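Local coordinates for protein pullulanase (Bacillus acidopullulyticus, PDB 2WAN) that probably hydrolyses alpha-1,6-glucosidic linkages in pullulan and related branched starch polysaccharides, acting as a debranching glycoside hydrolase, at residues 694-699 with 741-746; 780-785 with 800-805. One frame throughout, in Å; residues are numbered along the deposited sequence.

Interaction 1 (694-699 with 741-746); sequences KTAQGF and WDKILA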
ATOM      1  N   LYS A 694     -18.646  -5.709  15.819  1.00 20.50           N
ATOM      2  CA  LYS A 694     -19.773  -5.693  14.883  1.00 20.34           C
ATOM      3  C   LYS A 694     -20.946  -4.896  15.414  1.00 19.15           C
ATOM      4  O   LYS A 694     -21.678  -4.288  14.637  1.00 20.49           O
ATOM      5  CB  LYS A 694     -20.245  -7.109  14.555  1.00 22.13           C
ATOM      6  CG  LYS A 694     -19.419  -7.799  13.500  1.00 27.24           C
ATOM      7  CD  LYS A 694     -20.054  -9.126  13.124  1.00 30.50           C
ATOM      8  CE  LYS A 694     -19.166  -9.898  12.188  1.00 34.26           C
ATOM      9  NZ  LYS A 694     -19.768 -11.217  11.873  1.00 34.64           N
ATOM     10  N   THR A 695     -21.126  -4.903  16.735  1.00 17.15           N
ATOM     11  CA  THR A 695     -22.284  -4.229  17.343  1.00 18.82           C
ATOM     12  C   THR A 695     -22.004  -2.777  17.785  1.00 16.98           C
ATOM     13  O   THR A 695     -22.908  -2.095  18.265  1.00 17.15           O
ATOM     14  CB  THR A 695     -22.865  -5.045  18.525  1.00 21.41           C
ATOM     15  OG1 THR A 695     -21.895  -5.120  19.570  1.00 25.46           O
ATOM     16  CG2 THR A 695     -23.231  -6.463  18.070  1.00 24.37           C
ATOM     17  N   ALA A 696     -20.765  -2.309  17.592  1.00 17.17           N
ATOM     18  CA  ALA A 696     -20.379  -0.931  17.937  1.00 17.63           C
ATOM     19  C   ALA A 696     -21.168   0.072  17.104  1.00 16.65           C
ATOM     20  O   ALA A 696     -21.371  -0.125  15.905  1.00 17.88           O
ATOM     21  CB  ALA A 696     -18.871  -0.707  17.706  1.00 17.60           C
ATOM     22  N   GLN A 697     -21.614   1.138  17.753  1.00 15.57           N
ATOM     23  CA  GLN A 697     -22.247   2.249  17.045  1.00 14.43           C
ATOM     24  C   GLN A 697     -21.220   3.367  16.873  1.00 14.30           C
ATOM     25  O   GLN A 697     -20.162   3.361  17.508  1.00 14.51           O
ATOM     26  CB  GLN A 697     -23.494   2.719  17.791  1.00 15.00           C
ATOM     27  CG  GLN A 697     -24.661   1.714  17.666  1.00 14.39           C
ATOM     28  CD  GLN A 697     -25.832   2.030  18.580  1.00 17.02           C
ATOM     29  OE1 GLN A 697     -25.805   2.998  19.335  1.00 16.71           O
ATOM     30  NE2 GLN A 697     -26.874   1.209  18.508  1.00 17.70           N
ATOM     31  N   GLY A 698     -21.531   4.310  15.988  1.00 12.99           N
ATOM     32  CA  GLY A 698     -20.709   5.502  15.778  1.00 11.89           C
ATOM     33  C   GLY A 698     -21.609   6.723  15.676  1.00 12.01           C
ATOM     34  O   GLY A 698     -22.798   6.680  16.029  1.00 12.11           O
ATOM     35  N   PHE A 699     -21.052   7.817  15.170  1.00 11.95           N
ATOM     36  CA  PHE A 699     -21.781   9.082  15.029  1.00 11.07           C
ATOM     37  C   PHE A 699     -23.123   8.927  14.298  1.00 12.44           C
ATOM     38  O   PHE A 699     -24.138   9.487  14.718  1.00 12.21           O
ATOM     39  CB  PHE A 699     -20.894  10.106  14.290  1.00  9.46           C
ATOM     40  CG  PHE A 699     -21.523  11.463  14.148  1.00 11.17           C
ATOM     41  CD1 PHE A 699     -21.637  12.306  15.247  1.00 11.42           C
ATOM     42  CD2 PHE A 699     -21.995  11.906  12.903  1.00 10.22           C
ATOM     43  CE1 PHE A 699     -22.226  13.562  15.120  1.00 10.95           C
ATOM     44  CE2 PHE A 699     -22.560  13.178  12.759  1.00 12.36           C
ATOM     45  CZ  PHE A 699     -22.676  14.003  13.880  1.00 12.05           C
ATOM     46  N   TRP A 741     -25.353  -1.474   5.106  1.00 11.36           N
ATOM     47  CA  TRP A 741     -26.705  -1.959   5.424  1.00 12.28           C
ATOM     48  C   TRP A 741     -26.608  -3.113   6.429  1.00 13.38           C
ATOM     49  O   TRP A 741     -27.339  -3.146   7.432  1.00 12.70           O
ATOM     50  CB  TRP A 741     -27.488  -2.367   4.146  1.00 12.13           C
ATOM     51  CG  TRP A 741     -28.966  -2.607   4.419  1.00 12.74           C
ATOM     52  CD1 TRP A 741     -29.663  -3.763   4.226  1.00 13.46           C
ATOM     53  CD2 TRP A 741     -29.899  -1.656   4.970  1.00 11.94           C
ATOM     54  NE1 TRP A 741     -30.993  -3.590   4.606  1.00 13.68           N
ATOM     55  CE2 TRP A 741     -31.158  -2.301   5.054  1.00 11.84           C
ATOM     56  CE3 TRP A 741     -29.793  -0.309   5.379  1.00 10.51           C
ATOM     57  CZ2 TRP A 741     -32.307  -1.656   5.557  1.00 14.38           C
ATOM     58  CZ3 TRP A 741     -30.929   0.335   5.873  1.00 12.38           C
ATOM     59  CH2 TRP A 741     -32.179  -0.349   5.959  1.00 12.66           C
ATOM     60  N   ASP A 742     -25.678  -4.027   6.165  1.00 11.89           N
ATOM     61  CA  ASP A 742     -25.448  -5.188   7.036  1.00 12.88           C
ATOM     62  C   ASP A 742     -24.869  -4.756   8.383  1.00 14.48           C
ATOM     63  O   ASP A 742     -25.261  -5.283   9.432  1.00 14.60           O
ATOM     64  CB  ASP A 742     -24.503  -6.172   6.353  1.00 12.29           C
ATOM     65  CG  ASP A 742     -25.154  -6.910   5.192  1.00 10.95           C
ATOM     66  OD1 ASP A 742     -26.339  -6.671   4.889  1.00 12.64           O
ATOM     67  OD2 ASP A 742     -24.472  -7.746   4.585  1.00 13.10           O
ATOM     68  N   LYS A 743     -23.930  -3.813   8.342  1.00 11.05           N
ATOM     69  CA  LYS A 743     -23.295  -3.289   9.563  1.00 13.10           C
ATOM     70  C   LYS A 743     -24.324  -2.658  10.499  1.00 12.37           C
ATOM     71  O   LYS A 743     -24.292  -2.898  11.711  1.00 12.64           O
ATOM     72  CB  LYS A 743     -22.209  -2.262   9.201  1.00 11.26           C
ATOM     73  CG  LYS A 743     -21.778  -1.343  10.334  1.00 12.26           C
ATOM     74  CD  LYS A 743     -21.077  -2.088  11.477  1.00 14.18           C
ATOM     75  CE  LYS A 743     -21.136  -1.251  12.752  1.00 14.18           C
ATOM     76  NZ  LYS A 743     -20.454  -1.943  13.914  1.00 15.89           N
ATOM     77  N   ILE A 744     -25.226  -1.855   9.931  1.00 11.58           N
ATOM     78  CA  ILE A 744     -26.233  -1.162  10.733  1.00 12.79           C
ATOM     79  C   ILE A 744     -27.271  -2.166  11.283  1.00 12.62           C
ATOM     80  O   ILE A 744     -27.770  -1.991  12.397  1.00 14.15           O
ATOM     81  CB  ILE A 744     -26.887   0.004   9.967  1.00 12.96           C
ATOM     82  CG1 ILE A 744     -25.851   1.115   9.708  1.00 12.22           C
ATOM     83  CG2 ILE A 744     -28.118   0.552  10.760  1.00 11.56           C
ATOM     84  CD1 ILE A 744     -26.372   2.247   8.838  1.00 13.24           C
ATOM     85  N   LEU A 745     -27.581  -3.209  10.524  1.00 12.84           N
ATOM     86  CA  LEU A 745     -28.422  -4.311  11.054  1.00 14.62           C
ATOM     87  C   LEU A 745     -27.798  -4.964  12.286  1.00 16.33           C
ATOM     88  O   LEU A 745     -28.504  -5.334  13.242  1.00 17.49           O
ATOM     89  CB  LEU A 745     -28.656  -5.371   9.980  1.00 13.35           C
ATOM     90  CG  LEU A 745     -29.896  -5.157   9.124  1.00 20.80           C
ATOM     91  CD1 LEU A 745     -29.760  -5.947   7.823  1.00 24.03           C
ATOM     92  CD2 LEU A 745     -31.186  -5.556   9.908  1.00 22.95           C
ATOM     93  N   ALA A 746     -26.476  -5.103  12.264  1.00 13.30           N
ATOM     94  CA  ALA A 746     -25.729  -5.638  13.411  1.00 16.50           C
ATOM     95  C   ALA A 746     -25.659  -4.707  14.625  1.00 16.25           C
ATOM     96  O   ALA A 746     -25.790  -5.174  15.762  1.00 17.45           O
ATOM     97  CB  ALA A 746     -24.326  -6.074  12.985  1.00 16.14           C
TER
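Two hydrogen bonds from one ammonium group carry the polar part of this contact: K743 NZ donates to K694 O at 2.7 Å and to A696 O at 2.8 Å. The two carbonyls are met differently. A696 O is approached in the carbonyl plane, on a lone pair, whereas at K694 O the nitrogen stands above the plane, 68° out of it and off the lone pairs. The lysine reaches both because CG is anti to the backbone N (chi1 162°) and the chain then bends at chi2 (65°) before running extended to NZ. Its last methylene comes along, with CE 3.4 Å from A696 O. Were K743 an alanine, the carbonyls of K694 and A696 would probably lose their shared donor, and the loop would be freer to shift against the helix.

The remaining touches are of methyl groups against backbone oxygens, about one helical turn on. A746 CB, which points toward the loop, lies 3.6 Å from K694 O, and T695 CG2 comes within 3.7 Å of A746 O. T695 OG1 is hydrogen-bonded to D693 OD1.

The 205 Å² buried in all marks a modest surface contact. The loop follows strand 677-679 and helix 681-688, and helix 740-747 follows strand 728-730; these are the sixth and seventh strands of the closed parallel barrel, a (beta/alpha)8 barrel as in the alpha-amylase family. Q697 NE2 adds a bond to S747 O, while W741, I744 and L745 lie on helix 753-769.

Interaction 2 (780-785 with 800-805); sequences EEMLRT and NQFDWS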
ATOM      1  N   GLU A 780     -23.647   0.688  -2.270  1.00 10.15           N
ATOM      2  CA  GLU A 780     -24.213   1.210  -1.009  1.00  9.59           C
ATOM      3  C   GLU A 780     -25.456   2.080  -1.266  1.00 10.17           C
ATOM      4  O   GLU A 780     -26.347   2.164  -0.406  1.00  9.72           O
ATOM      5  CB  GLU A 780     -23.165   1.987  -0.192  1.00 12.44           C
ATOM      6  CG  GLU A 780     -21.942   1.186   0.284  1.00 11.72           C
ATOM      7  CD  GLU A 780     -22.266   0.012   1.204  1.00 14.30           C
ATOM      8  OE1 GLU A 780     -22.945  -0.958   0.787  1.00 13.33           O
ATOM      9  OE2 GLU A 780     -21.780   0.057   2.344  1.00 13.87           O
ATOM     10  N   GLU A 781     -25.515   2.696  -2.451  1.00  9.54           N
ATOM     11  CA  GLU A 781     -26.636   3.553  -2.876  1.00 10.65           C
ATOM     12  C   GLU A 781     -27.930   2.754  -3.092  1.00 11.10           C
ATOM     13  O   GLU A 781     -28.992   3.345  -3.225  1.00  9.89           O
ATOM     14  CB  GLU A 781     -26.258   4.334  -4.147  1.00  9.94           C
ATOM     15  CG  GLU A 781     -26.200   3.477  -5.423  1.00  8.33           C
ATOM     16  CD  GLU A 781     -24.940   2.612  -5.599  1.00  9.56           C
ATOM     17  OE1 GLU A 781     -24.011   2.615  -4.751  1.00 10.16           O
ATOM     18  OE2 GLU A 781     -24.880   1.942  -6.649  1.00 11.24           O
ATOM     19  N   MET A 782     -27.833   1.419  -3.123  1.00  7.94           N
ATOM     20  CA  MET A 782     -29.020   0.570  -3.166  1.00 10.37           C
ATOM     21  C   MET A 782     -29.066  -0.457  -2.028  1.00 10.26           C
ATOM     22  O   MET A 782     -29.705  -1.518  -2.158  1.00 11.66           O
ATOM     23  CB  MET A 782     -29.148  -0.105  -4.540  1.00  9.06           C
ATOM     24  CG  MET A 782     -27.961  -1.017  -4.923  1.00 11.91           C
ATOM     25  SD  MET A 782     -28.248  -1.709  -6.574  1.00 13.23           S
ATOM     26  CE  MET A 782     -26.679  -2.515  -6.857  1.00 16.05           C
ATOM     27  N   LEU A 783     -28.378  -0.137  -0.927  1.00  8.50           N
ATOM     28  CA  LEU A 783     -28.358  -0.948   0.304  1.00 10.11           C
ATOM     29  C   LEU A 783     -27.950  -2.380  -0.017  1.00 11.90           C
ATOM     30  O   LEU A 783     -28.580  -3.343   0.429  1.00 12.80           O
ATOM     31  CB  LEU A 783     -29.706  -0.886   1.050  1.00 10.61           C
ATOM     32  CG  LEU A 783     -30.315   0.519   1.283  1.00 10.16           C
ATOM     33  CD1 LEU A 783     -31.639   0.394   2.096  1.00  8.19           C
ATOM     34  CD2 LEU A 783     -29.328   1.491   2.006  1.00 10.90           C
ATOM     35  N   ARG A 784     -26.902  -2.514  -0.825  1.00 10.01           N
ATOM     36  CA  ARG A 784     -26.381  -3.837  -1.169  1.00 12.06           C
ATOM     37  C   ARG A 784     -26.105  -4.634   0.106  1.00 12.65           C
ATOM     38  O   ARG A 784     -25.648  -4.080   1.104  1.00 11.36           O
ATOM     39  CB  ARG A 784     -25.116  -3.698  -2.021  1.00 11.34           C
ATOM     40  CG  ARG A 784     -24.338  -4.987  -2.255  1.00 11.93           C
ATOM     41  CD  ARG A 784     -23.410  -4.775  -3.438  1.00  9.72           C
ATOM     42  NE  ARG A 784     -22.354  -5.778  -3.578  1.00 10.71           N
ATOM     43  CZ  ARG A 784     -21.162  -5.682  -3.004  1.00 13.72           C
ATOM     44  NH1 ARG A 784     -20.901  -4.655  -2.204  1.00 11.58           N
ATOM     45  NH2 ARG A 784     -20.230  -6.617  -3.231  1.00 12.17           N
ATOM     46  N   THR A 785     -26.461  -5.915   0.081  1.00 11.55           N
ATOM     47  CA  THR A 785     -26.324  -6.775   1.257  1.00 11.29           C
ATOM     48  C   THR A 785     -25.531  -8.035   0.903  1.00 11.68           C
ATOM     49  O   THR A 785     -25.712  -8.606  -0.183  1.00 13.94           O
ATOM     50  CB  THR A 785     -27.718  -7.149   1.865  1.00 10.85           C
ATOM     51  OG1 THR A 785     -27.537  -8.046   2.968  1.00 12.06           O
ATOM     52  CG2 THR A 785     -28.620  -7.807   0.844  1.00 14.46           C
ATOM     53  N   ASN A 800     -21.999 -11.516  -3.160  1.00 12.53           N
ATOM     54  CA  ASN A 800     -21.327 -10.303  -3.666  1.00 11.58           C
ATOM     55  C   ASN A 800     -21.965  -9.524  -4.809  1.00 12.19           C
ATOM     56  O   ASN A 800     -21.599  -8.364  -5.044  1.00 11.48           O
ATOM     57  CB  ASN A 800     -19.898 -10.671  -4.107  1.00 12.08           C
ATOM     58  CG  ASN A 800     -18.981 -10.926  -2.943  1.00 13.56           C
ATOM     59  OD1 ASN A 800     -18.701 -10.022  -2.159  1.00 15.15           O
ATOM     60  ND2 ASN A 800     -18.488 -12.157  -2.828  1.00 14.40           N
ATOM     61  N   GLN A 801     -22.884 -10.125  -5.554  1.00 11.19           N
ATOM     62  CA  GLN A 801     -23.324  -9.465  -6.790  1.00 11.27           C
ATOM     63  C   GLN A 801     -24.054  -8.152  -6.540  1.00 12.37           C
ATOM     64  O   GLN A 801     -24.604  -7.921  -5.433  1.00 12.22           O
ATOM     65  CB  GLN A 801     -24.222 -10.390  -7.608  1.00  9.76           C
ATOM     66  CG  GLN A 801     -25.656 -10.541  -7.032  1.00 10.93           C
ATOM     67  CD  GLN A 801     -26.326 -11.823  -7.500  1.00 14.20           C
ATOM     68  OE1 GLN A 801     -26.004 -12.330  -8.573  1.00 13.88           O
ATOM     69  NE2 GLN A 801     -27.277 -12.342  -6.702  1.00 13.10           N
ATOM     70  N   PHE A 802     -24.045  -7.286  -7.554  1.00  9.85           N
ATOM     71  CA  PHE A 802     -25.008  -6.185  -7.607  1.00 10.57           C
ATOM     72  C   PHE A 802     -26.374  -6.801  -7.947  1.00 10.28           C
ATOM     73  O   PHE A 802     -26.602  -7.270  -9.071  1.00 12.62           O
ATOM     74  CB  PHE A 802     -24.596  -5.144  -8.658  1.00  9.33           C
ATOM     75  CG  PHE A 802     -23.519  -4.187  -8.201  1.00 11.39           C
ATOM     76  CD1 PHE A 802     -22.462  -4.609  -7.387  1.00 16.95           C
ATOM     77  CD2 PHE A 802     -23.559  -2.862  -8.622  1.00 12.64           C
ATOM     78  CE1 PHE A 802     -21.458  -3.697  -6.974  1.00 17.34           C
ATOM     79  CE2 PHE A 802     -22.563  -1.956  -8.231  1.00 14.65           C
ATOM     80  CZ  PHE A 802     -21.521  -2.371  -7.412  1.00 16.23           C
ATOM     81  N   ASP A 803     -27.268  -6.837  -6.949  1.00  8.98           N
ATOM     82  CA  ASP A 803     -28.627  -7.290  -7.135  1.00 12.15           C
ATOM     83  C   ASP A 803     -29.393  -6.021  -7.487  1.00 11.91           C
ATOM     84  O   ASP A 803     -29.700  -5.197  -6.606  1.00 11.86           O
ATOM     85  CB  ASP A 803     -29.147  -7.938  -5.833  1.00 11.08           C
ATOM     86  CG  ASP A 803     -30.656  -8.161  -5.846  1.00 13.15           C
ATOM     87  OD1 ASP A 803     -31.304  -7.892  -6.870  1.00 11.27           O
ATOM     88  OD2 ASP A 803     -31.202  -8.613  -4.818  1.00 13.97           O
ATOM     89  N   TRP A 804     -29.657  -5.836  -8.784  1.00 11.31           N
ATOM     90  CA  TRP A 804     -30.195  -4.568  -9.270  1.00 11.42           C
ATOM     91  C   TRP A 804     -31.662  -4.337  -8.904  1.00 10.77           C
ATOM     92  O   TRP A 804     -32.139  -3.218  -8.998  1.00 11.47           O
ATOM     93  CB  TRP A 804     -29.964  -4.429 -10.784  1.00  9.70           C
ATOM     94  CG  TRP A 804     -28.491  -4.287 -11.138  1.00  9.44           C
ATOM     95  CD1 TRP A 804     -27.596  -5.299 -11.380  1.00  9.16           C
ATOM     96  CD2 TRP A 804     -27.742  -3.061 -11.248  1.00 11.86           C
ATOM     97  NE1 TRP A 804     -26.355  -4.774 -11.675  1.00 12.22           N
ATOM     98  CE2 TRP A 804     -26.415  -3.409 -11.600  1.00  9.77           C
ATOM     99  CE3 TRP A 804     -28.068  -1.703 -11.085  1.00 10.98           C
ATOM    100  CZ2 TRP A 804     -25.402  -2.449 -11.793  1.00 10.51           C
ATOM    101  CZ3 TRP A 804     -27.056  -0.736 -11.283  1.00 10.89           C
ATOM    102  CH2 TRP A 804     -25.743  -1.121 -11.642  1.00  8.33           C
ATOM    103  N   SER A 805     -32.362  -5.389  -8.461  1.00 10.39           N
ATOM    104  CA  SER A 805     -33.690  -5.214  -7.879  1.00 10.73           C
ATOM    105  C   SER A 805     -33.666  -4.289  -6.659  1.00  9.60           C
ATOM    106  O   SER A 805     -34.680  -3.669  -6.335  1.00 11.13           O
ATOM    107  CB  SER A 805     -34.341  -6.570  -7.490  1.00  9.12           C
ATOM    108  OG  SER A 805     -33.812  -7.101  -6.292  1.00 13.51           O
TER
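M782 and R784 make the close-packed part of the contact with 800-805. The methyl M782 CE lies 3.6 Å from F802 CD2, and the two side chains cross at about a right angle. R784 grips a single backbone oxygen side-on: NE donates to N800 O at 3.1 Å and NH2 to N800 O at 2.9 Å. R784 CG is anti to the backbone N (chi1 170°) and the chain runs extended to NE, which carries the guanidinium edge to that oxygen, within 1° of the guanidinium plane. R784 NH1 is held by Q777 OE1. Over one guanidinium face comes F802 CE1; with the planes 47° apart, this is no parallel stack.

Segment 780-785 follows strand 773-777, the eighth of the (beta/alpha)8 (TIM) barrel of the alpha-amylase-type catalytic domain, and the contact joins that loop to the segment after the short helix 797-800.

Still within the buried patch, M782 SD makes a longer, oblique Met-aromatic contact, 5.1 Å from the centroid of the W804 six-membered ring. The looser side lies at Q801 and D803, both partly exposed: Q801 CB points away from 780-785, and D803 OD1 accepts from S805 OG, from N448 ND2 and, weakly, from S805 N in a capping bond.

How the interactions relate
Followed from the N terminus, the chain leaves the sixth barrel strand, 677-679, passes helix 681-688 and enters the loop 694-699. Interaction 1 closes a loop of 41 residues that includes helix 707-714 and the seventh strand, 728-730. The chain then runs through helix 753-769 and the eighth strand before interaction 2 closes a shorter loop of 14 residues around helix 797-800. The closures are in series, neither nesting nor crossing; the centres of interaction 1 and interaction 2 are about 18 Å apart. They nevertheless touch: D742 OD1 lies 2.6 Å from T785 OG1, a probable hydrogen bond, and W741 CE3 packs 3.8 Å from L783 CD1. Helix 740-747 thus ties the two loop systems together.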